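Local coordinates for protein response regulator aspartate phosphatase I (Bacillus subtilis subsp. subtilis, PDB 4I1A) that dephosphorylates the sporulation phosphotransferase Spo0F and induces excision and transfer of the mobile element ICEBs1 by bringing about inactivation of its repressor ImmR, at residues A[218-221]-A[222-225]; A[182-185]-A[186-190]; A[363-366]-A[367-371]. All coordinates share one frame; numbering follows the deposited sequence.

Contact 1 (A[218-221]-A[222-225]); sequences NIEH and LIAM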
loop_
_atom_site.group_PDB
_atom_site.type_symbol
_atom_site.label_atom_id
_atom_site.label_comp_id
_atom_site.label_asym_id
_atom_site.label_seq_id
_atom_site.Cartn_x
_atom_site.Cartn_y
_atom_site.Cartn_z
ATOM N N ASN A 218 2.199 0.081 22.721
ATOM C CA ASN A 218 3.591 0.432 22.456
ATOM C C ASN A 218 4.328 -0.388 21.386
ATOM O O ASN A 218 5.531 -0.631 21.500
ATOM C CB ASN A 218 4.391 0.455 23.761
ATOM C CG ASN A 218 4.234 1.762 24.512
ATOM O OD1 ASN A 218 4.795 2.784 24.114
ATOM N ND2 ASN A 218 3.473 1.739 25.603
ATOM N N ILE A 219 3.617 -0.801 20.343
ATOM C CA ILE A 219 4.284 -1.425 19.208
ATOM C C ILE A 219 4.777 -0.334 18.258
ATOM O O ILE A 219 3.998 0.245 17.500
ATOM C CB ILE A 219 3.375 -2.409 18.460
ATOM C CG1 ILE A 219 2.630 -3.301 19.453
ATOM C CG2 ILE A 219 4.208 -3.255 17.501
ATOM C CD1 ILE A 219 3.548 -4.156 20.292
ATOM N N GLU A 220 6.079 -0.069 18.313
ATOM C CA GLU A 220 6.679 1.074 17.634
ATOM C C GLU A 220 6.507 1.041 16.114
ATOM O O GLU A 220 6.145 2.049 15.495
ATOM C CB GLU A 220 8.163 1.168 17.990
ATOM C CG GLU A 220 8.841 2.452 17.529
ATOM C CD GLU A 220 8.710 3.591 18.534
ATOM O OE1 GLU A 220 7.636 3.719 19.161
ATOM O OE2 GLU A 220 9.688 4.356 18.700
ATOM N N HIS A 221 6.764 -0.115 15.515
ATOM C CA HIS A 221 6.676 -0.232 14.068
ATOM C C HIS A 221 5.238 -0.111 13.563
ATOM O O HIS A 221 4.995 0.444 12.487
ATOM C CB HIS A 221 7.304 -1.534 13.573
ATOM C CG HIS A 221 7.524 -1.554 12.097
ATOM N ND1 HIS A 221 6.877 -2.438 11.252
ATOM C CD2 HIS A 221 8.295 -0.778 11.299
ATOM C CE1 HIS A 221 7.254 -2.212 10.012
ATOM N NE2 HIS A 221 8.115 -1.210 10.008
ATOM N N LEU A 222 4.291 -0.633 14.340
ATOM C CA LEU A 222 2.880 -0.518 13.994
ATOM C C LEU A 222 2.381 0.920 14.128
ATOM O O LEU A 222 1.451 1.326 13.430
ATOM C CB LEU A 222 2.046 -1.466 14.843
ATOM C CG LEU A 222 2.238 -2.933 14.463
ATOM C CD1 LEU A 222 1.243 -3.819 15.185
ATOM C CD2 LEU A 222 2.126 -3.101 12.955
ATOM N N ILE A 223 3.007 1.689 15.017
ATOM C CA ILE A 223 2.679 3.103 15.169
ATOM C C ILE A 223 3.094 3.866 13.912
ATOM O O ILE A 223 2.323 4.659 13.358
ATOM C CB ILE A 223 3.373 3.713 16.409
ATOM C CG1 ILE A 223 2.671 3.260 17.689
ATOM C CG2 ILE A 223 3.395 5.236 16.336
ATOM C CD1 ILE A 223 3.360 3.733 18.996
ATOM N N ALA A 224 4.311 3.608 13.448
ATOM C CA ALA A 224 4.795 4.238 12.222
ATOM C C ALA A 224 4.013 3.764 11.008
ATOM O O ALA A 224 3.750 4.536 10.089
ATOM C CB ALA A 224 6.270 3.971 12.031
ATOM N N MET A 225 3.645 2.489 10.996
ATOM C CA MET A 225 2.886 1.965 9.868
ATOM C C MET A 225 1.504 2.608 9.785
ATOM O O MET A 225 1.052 2.970 8.702
ATOM C CB MET A 225 2.805 0.440 9.912
ATOM C CG MET A 225 4.088 -0.240 9.471
ATOM S SD MET A 225 3.904 -2.023 9.275
ATOM C CE MET A 225 2.860 -2.107 7.821
#

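Contact 2 (A[182-185]-A[186-190]); sequences QTVR and CQFIV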
loop_
_atom_site.group_PDB
_atom_site.type_symbol
_atom_site.label_atom_id
_atom_site.label_comp_id
_atom_site.label_asym_id
_atom_site.label_seq_id
_atom_site.Cartn_x
_atom_site.Cartn_y
_atom_site.Cartn_z
ATOM N N GLN A 182 -2.129 -8.900 15.842
ATOM C CA GLN A 182 -3.007 -9.561 14.878
ATOM C C GLN A 182 -4.205 -8.676 14.548
ATOM O O GLN A 182 -4.654 -8.616 13.398
ATOM C CB GLN A 182 -3.472 -10.928 15.395
ATOM C CG GLN A 182 -2.379 -11.985 15.449
ATOM C CD GLN A 182 -1.501 -11.855 16.681
ATOM O OE1 GLN A 182 -1.826 -11.124 17.620
ATOM N NE2 GLN A 182 -0.380 -12.566 16.683
ATOM N N THR A 183 -4.708 -7.986 15.566
ATOM C CA THR A 183 -5.823 -7.059 15.405
ATOM C C THR A 183 -5.479 -5.930 14.444
ATOM O O THR A 183 -6.222 -5.669 13.493
ATOM C CB THR A 183 -6.261 -6.474 16.756
ATOM O OG1 THR A 183 -6.925 -7.492 17.508
ATOM C CG2 THR A 183 -7.210 -5.307 16.557
ATOM N N VAL A 184 -4.343 -5.279 14.686
ATOM C CA VAL A 184 -3.869 -4.207 13.814
ATOM C C VAL A 184 -3.704 -4.683 12.373
ATOM O O VAL A 184 -4.146 -4.013 11.436
ATOM C CB VAL A 184 -2.530 -3.631 14.306
ATOM C CG1 VAL A 184 -1.931 -2.706 13.249
ATOM C CG2 VAL A 184 -2.719 -2.896 15.617
ATOM N N ARG A 185 -3.079 -5.844 12.201
ATOM C CA ARG A 185 -2.846 -6.389 10.866
ATOM C C ARG A 185 -4.147 -6.689 10.123
ATOM O O ARG A 185 -4.256 -6.386 8.925
ATOM C CB ARG A 185 -1.958 -7.630 10.932
ATOM C CG ARG A 185 -0.532 -7.338 11.378
ATOM C CD ARG A 185 0.297 -8.611 11.410
ATOM N NE ARG A 185 1.664 -8.359 11.854
ATOM C CZ ARG A 185 2.513 -9.308 12.237
ATOM N NH1 ARG A 185 2.131 -10.578 12.237
ATOM N NH2 ARG A 185 3.742 -8.984 12.625
ATOM N N CYS A 186 -5.127 -7.264 10.831
ATOM C CA CYS A 186 -6.458 -7.511 10.258
ATOM C C CYS A 186 -7.076 -6.218 9.759
ATOM O O CYS A 186 -7.581 -6.152 8.633
ATOM C CB CYS A 186 -7.396 -8.153 11.283
ATOM S SG CYS A 186 -7.085 -9.898 11.562
ATOM N N GLN A 187 -7.009 -5.187 10.599
ATOM C CA GLN A 187 -7.450 -3.850 10.219
ATOM C C GLN A 187 -6.702 -3.291 8.997
ATOM O O GLN A 187 -7.303 -2.601 8.180
ATOM C CB GLN A 187 -7.332 -2.885 11.405
ATOM C CG GLN A 187 -8.210 -3.230 12.594
ATOM C CD GLN A 187 -7.933 -2.333 13.796
ATOM O OE1 GLN A 187 -6.813 -1.850 13.978
ATOM N NE2 GLN A 187 -8.955 -2.095 14.610
ATOM N N PHE A 188 -5.406 -3.584 8.866
ATOM C CA PHE A 188 -4.660 -3.147 7.680
ATOM C C PHE A 188 -5.241 -3.794 6.439
ATOM O O PHE A 188 -5.344 -3.157 5.398
ATOM C CB PHE A 188 -3.151 -3.477 7.756
ATOM C CG PHE A 188 -2.345 -2.540 8.630
ATOM C CD1 PHE A 188 -2.963 -1.577 9.419
ATOM C CD2 PHE A 188 -0.962 -2.637 8.674
ATOM C CE1 PHE A 188 -2.215 -0.719 10.244
ATOM C CE2 PHE A 188 -0.202 -1.786 9.494
ATOM C CZ PHE A 188 -0.831 -0.822 10.281
ATOM N N ILE A 189 -5.597 -5.071 6.540
ATOM C CA ILE A 189 -6.175 -5.771 5.393
ATOM C C ILE A 189 -7.505 -5.120 5.010
ATOM O O ILE A 189 -7.750 -4.843 3.834
ATOM C CB ILE A 189 -6.391 -7.276 5.672
ATOM C CG1 ILE A 189 -5.092 -7.934 6.134
ATOM C CG2 ILE A 189 -6.916 -7.987 4.430
ATOM C CD1 ILE A 189 -4.040 -7.998 5.064
ATOM N N VAL A 190 -8.358 -4.883 6.007
ATOM C CA VAL A 190 -9.647 -4.252 5.767
ATOM C C VAL A 190 -9.437 -2.931 5.043
ATOM O O VAL A 190 -10.002 -2.699 3.970
ATOM C CB VAL A 190 -10.437 -4.024 7.079
ATOM C CG1 VAL A 190 -11.652 -3.140 6.819
ATOM C CG2 VAL A 190 -10.873 -5.367 7.683
#

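Contact 3 (A[363-366]-A[367-371]); sequences MSIE and ARRKI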
loop_
_atom_site.group_PDB
_atom_site.type_symbol
_atom_site.label_atom_id
_atom_site.label_comp_id
_atom_site.label_asym_id
_atom_site.label_seq_id
_atom_site.Cartn_x
_atom_site.Cartn_y
_atom_site.Cartn_z
ATOM N N MET A 363 -1.999 6.503 -21.667
ATOM C CA MET A 363 -1.111 5.533 -21.048
ATOM C C MET A 363 -1.791 4.814 -19.899
ATOM O O MET A 363 -1.615 3.604 -19.721
ATOM C CB MET A 363 0.179 6.188 -20.560
ATOM C CG MET A 363 1.240 5.166 -20.195
ATOM S SD MET A 363 2.823 5.952 -19.988
ATOM C CE MET A 363 2.495 6.658 -18.421
ATOM N N SER A 364 -2.567 5.560 -19.119
ATOM C CA SER A 364 -3.335 4.965 -18.030
ATOM C C SER A 364 -4.345 3.946 -18.563
ATOM O O SER A 364 -4.578 2.921 -17.917
ATOM C CB SER A 364 -4.068 6.033 -17.219
ATOM O OG SER A 364 -5.072 6.649 -18.015
ATOM N N ILE A 365 -4.949 4.228 -19.723
ATOM C CA ILE A 365 -5.902 3.290 -20.326
ATOM C C ILE A 365 -5.213 1.956 -20.629
ATOM O O ILE A 365 -5.706 0.876 -20.274
ATOM C CB ILE A 365 -6.488 3.797 -21.659
ATOM C CG1 ILE A 365 -7.103 5.192 -21.527
ATOM C CG2 ILE A 365 -7.484 2.799 -22.212
ATOM C CD1 ILE A 365 -8.233 5.278 -20.609
ATOM N N GLU A 366 -4.077 2.058 -21.307
ATOM C CA GLU A 366 -3.245 0.914 -21.670
ATOM C C GLU A 366 -2.816 0.107 -20.452
ATOM O O GLU A 366 -2.897 -1.122 -20.469
ATOM C CB GLU A 366 -2.005 1.388 -22.444
ATOM C CG GLU A 366 -1.889 0.828 -23.847
ATOM C CD GLU A 366 -1.659 -0.679 -23.857
ATOM O OE1 GLU A 366 -0.504 -1.101 -23.608
ATOM O OE2 GLU A 366 -2.632 -1.436 -24.111
ATOM N N ALA A 367 -2.355 0.799 -19.405
ATOM C CA ALA A 367 -1.936 0.122 -18.181
ATOM C C ALA A 367 -3.097 -0.657 -17.564
ATOM O O ALA A 367 -2.922 -1.795 -17.112
ATOM C CB ALA A 367 -1.353 1.104 -17.182
ATOM N N ARG A 368 -4.273 -0.033 -17.555
ATOM C CA ARG A 368 -5.491 -0.662 -17.047
ATOM C C ARG A 368 -5.786 -1.931 -17.849
ATOM O O ARG A 368 -6.050 -2.990 -17.277
ATOM C CB ARG A 368 -6.668 0.318 -17.123
ATOM C CG ARG A 368 -8.037 -0.230 -16.684
ATOM C CD ARG A 368 -9.162 0.169 -17.678
ATOM N NE ARG A 368 -9.231 -0.715 -18.850
ATOM C CZ ARG A 368 -10.245 -0.757 -19.715
ATOM N NH1 ARG A 368 -11.297 0.031 -19.557
ATOM N NH2 ARG A 368 -10.208 -1.598 -20.741
ATOM N N ARG A 369 -5.726 -1.826 -19.175
ATOM C CA ARG A 369 -5.928 -2.991 -20.032
ATOM C C ARG A 369 -4.945 -4.113 -19.716
ATOM O O ARG A 369 -5.314 -5.286 -19.709
ATOM C CB ARG A 369 -5.860 -2.605 -21.505
ATOM C CG ARG A 369 -7.076 -1.788 -21.952
ATOM C CD ARG A 369 -7.042 -1.431 -23.426
ATOM N NE ARG A 369 -8.327 -0.865 -23.840
ATOM C CZ ARG A 369 -8.468 0.211 -24.612
ATOM N NH1 ARG A 369 -7.397 0.853 -25.070
ATOM N NH2 ARG A 369 -9.682 0.648 -24.928
ATOM N N LYS A 370 -3.702 -3.752 -19.425
ATOM C CA LYS A 370 -2.703 -4.751 -19.089
ATOM C C LYS A 370 -2.986 -5.431 -17.757
ATOM O O LYS A 370 -2.698 -6.617 -17.597
ATOM C CB LYS A 370 -1.292 -4.157 -19.143
ATOM C CG LYS A 370 -0.780 -4.051 -20.570
ATOM C CD LYS A 370 0.556 -3.360 -20.656
ATOM C CE LYS A 370 1.177 -3.556 -22.033
ATOM N NZ LYS A 370 1.396 -5.009 -22.324
ATOM N N ILE A 371 -3.569 -4.697 -16.813
ATOM C CA ILE A 371 -3.991 -5.302 -15.551
ATOM C C ILE A 371 -5.108 -6.339 -15.766
ATOM O O ILE A 371 -4.993 -7.462 -15.299
ATOM C CB ILE A 371 -4.420 -4.246 -14.500
ATOM C CG1 ILE A 371 -3.238 -3.357 -14.126
ATOM C CG2 ILE A 371 -4.972 -4.920 -13.230
ATOM C CD1 ILE A 371 -3.613 -2.205 -13.212
#

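Contact 1 (A[218-221]-A[222-225])
The carbonyl of I219, the N-cap residue of helix 220-236, accepts the first i+4 bond of the helix from I223 N, with I219 O to I223 N at 3.0 Å. A224 N and M225 N continue the i+4 pattern to E220 O and H221 O, while I223 N adds a weak second bond to E220 O. Just before this start, N218 has positive phi and is the C-prime residue of the Schellman motif that ends helix 200-215, so one helix is closed and the next opened within a few residues.

Two side-chain pairs follow. I219 and L222 lie side by side and point the same way; CG2 of I219, anti to its own N, meets CG of L222 at 3.6 Å. The second pair joins M225 to the H221 imidazole. Its CG stands over one face, displaced toward the rim, 4.1 Å from the ring centroid and 24° off the normal, a CH-pi contact. The sulfur approaches more obliquely, with M225 SD 3.4 Å from H221 CE1. A chi1 of -77° sets M225 CG beside the backbone N and over the ring. The H221 ring also meets that of H259, with their planes at about 55°.

L222 touches V184 and M225 touches F188, both on helix 180-196, whereas I223 and A224 touch I253 of helix 240-257. The chemistry is thus divided: backbone bonds set the helix start, aliphatic contact joins I219 to L222, and the thioether chain of M225 packs against the imidazole of H221.

Contact 2 (A[182-185]-A[186-190])
Four successive i+4 bonds join Q182-R185 to C186-V190 inside helix 180-196: C186 N to Q182 O at 2.9 Å, Q187 N to T183 O, nearly straight at 171°, F188 N to V184 O, and I189 N to R185 O.

V184 and F188 run side by side. CG1 of V184 lies over one face of the phenyl ring, offset toward the rim, with its centroid distance of 3.9 Å and a tilt of 26° from the normal giving a CH-pi contact; the nearest ring atom is F188 CE1, 3.6 Å from V184 CG1. This methyl is turned anti to the backbone N of V184 (chi1 169°), which points it along the helix at the ring one turn on.

T183 and Q187 form a looser parallel pair, T183 CG2 standing 4.1 Å from Q187 CD. The Q187 chain extends beyond CG and its OE1 hydrogen-bonds S210 OG of helix 200-215. An alanine in place of Q187 is likely to leave S210 OG without this partner and to open a gap beside T183 CG2. At the next position back, C186 SG lies 3.3 Å from Q182 O, and the C186 side chain touches F173 and F147.

V184 also touches I213 and S214, and F188 touches S210, so both members of the pair pack on helix 200-215. Aliphatic and aromatic carbon therefore carries most of the side-chain contact, while the buried Q187 amide supplies a polar link to the partner helix, joining neighbouring helices of the tetratricopeptide repeat domain.

Contact 3 (A[363-366]-A[367-371])
CG2 of I365 rests over one face of the R369 guanidinium, 3.5 Å above its plane and displaced toward the rim. NH1 of R369 is the nearest atom to this methyl, at 3.5 Å, with R369 CZ slightly farther at 3.7 Å. The two side chains lie alongside and point the same way. An extended R369 chain from CG to NE carries the flat group back along the helix, and the I365 methyl meets it because CG2 stands anti to the backbone N while CG1 sits beside it (chi1 -54°). The methyl packs on the flat face of the cation as a nonpolar contact.

One residue along, E366 and K370 make a second i+4 pair. The E366 chain bends at chi2 and the lysine bends at chi4, and the two cross at a slant. OE1 of E366 touches the K370 chain at CE, 3.4 Å away, while K370 NZ remains 4.5 Å from that oxygen, beyond a salt bridge. The opposite charges probably still attract, but the close approach is made by the methylene carbon.

Backbone bonds underlie both pairs: R369 N to I365 O and K370 N to E366 O are each 2.9 Å, and A367 N and R368 N bond likewise to M363 O and S364 O. S364 OG is hydrogen-bonded to Y361 O, about one turn earlier.

M363 and S364 touch S341, S364 also touches I342, and K370 reaches F334, all on helix 334-351. S364 and A367 are buried, whereas E366, R368 and R369, together with I365, are exposed. This arrangement is consistent with the paired helices of a tetratricopeptide repeat, the segment falling in the predicted sixth repeat.

Overall arrangement
Contacts 1 and 2 adjoin, their centres 13 Å apart, although they belong to different helices, 220-236 and 180-196. M225 CE meets F188 CE2 at 3.5 Å, and L222 CD1 meets V184 CB at 3.9 Å. The methionine of contact 1 therefore touches both the H221 ring and the aromatic ring of contact 2, linking the two i+4 pairs from one helix to the other. Contact 3, on helix 354-373 near the end of the modelled chain, lies on the opposite side of the chain's centre, its nearest atoms about 22 Å from contact 1 and about 17 Å from contact 2. All three belong to the all-helical tetratricopeptide repeat architecture of this apo form.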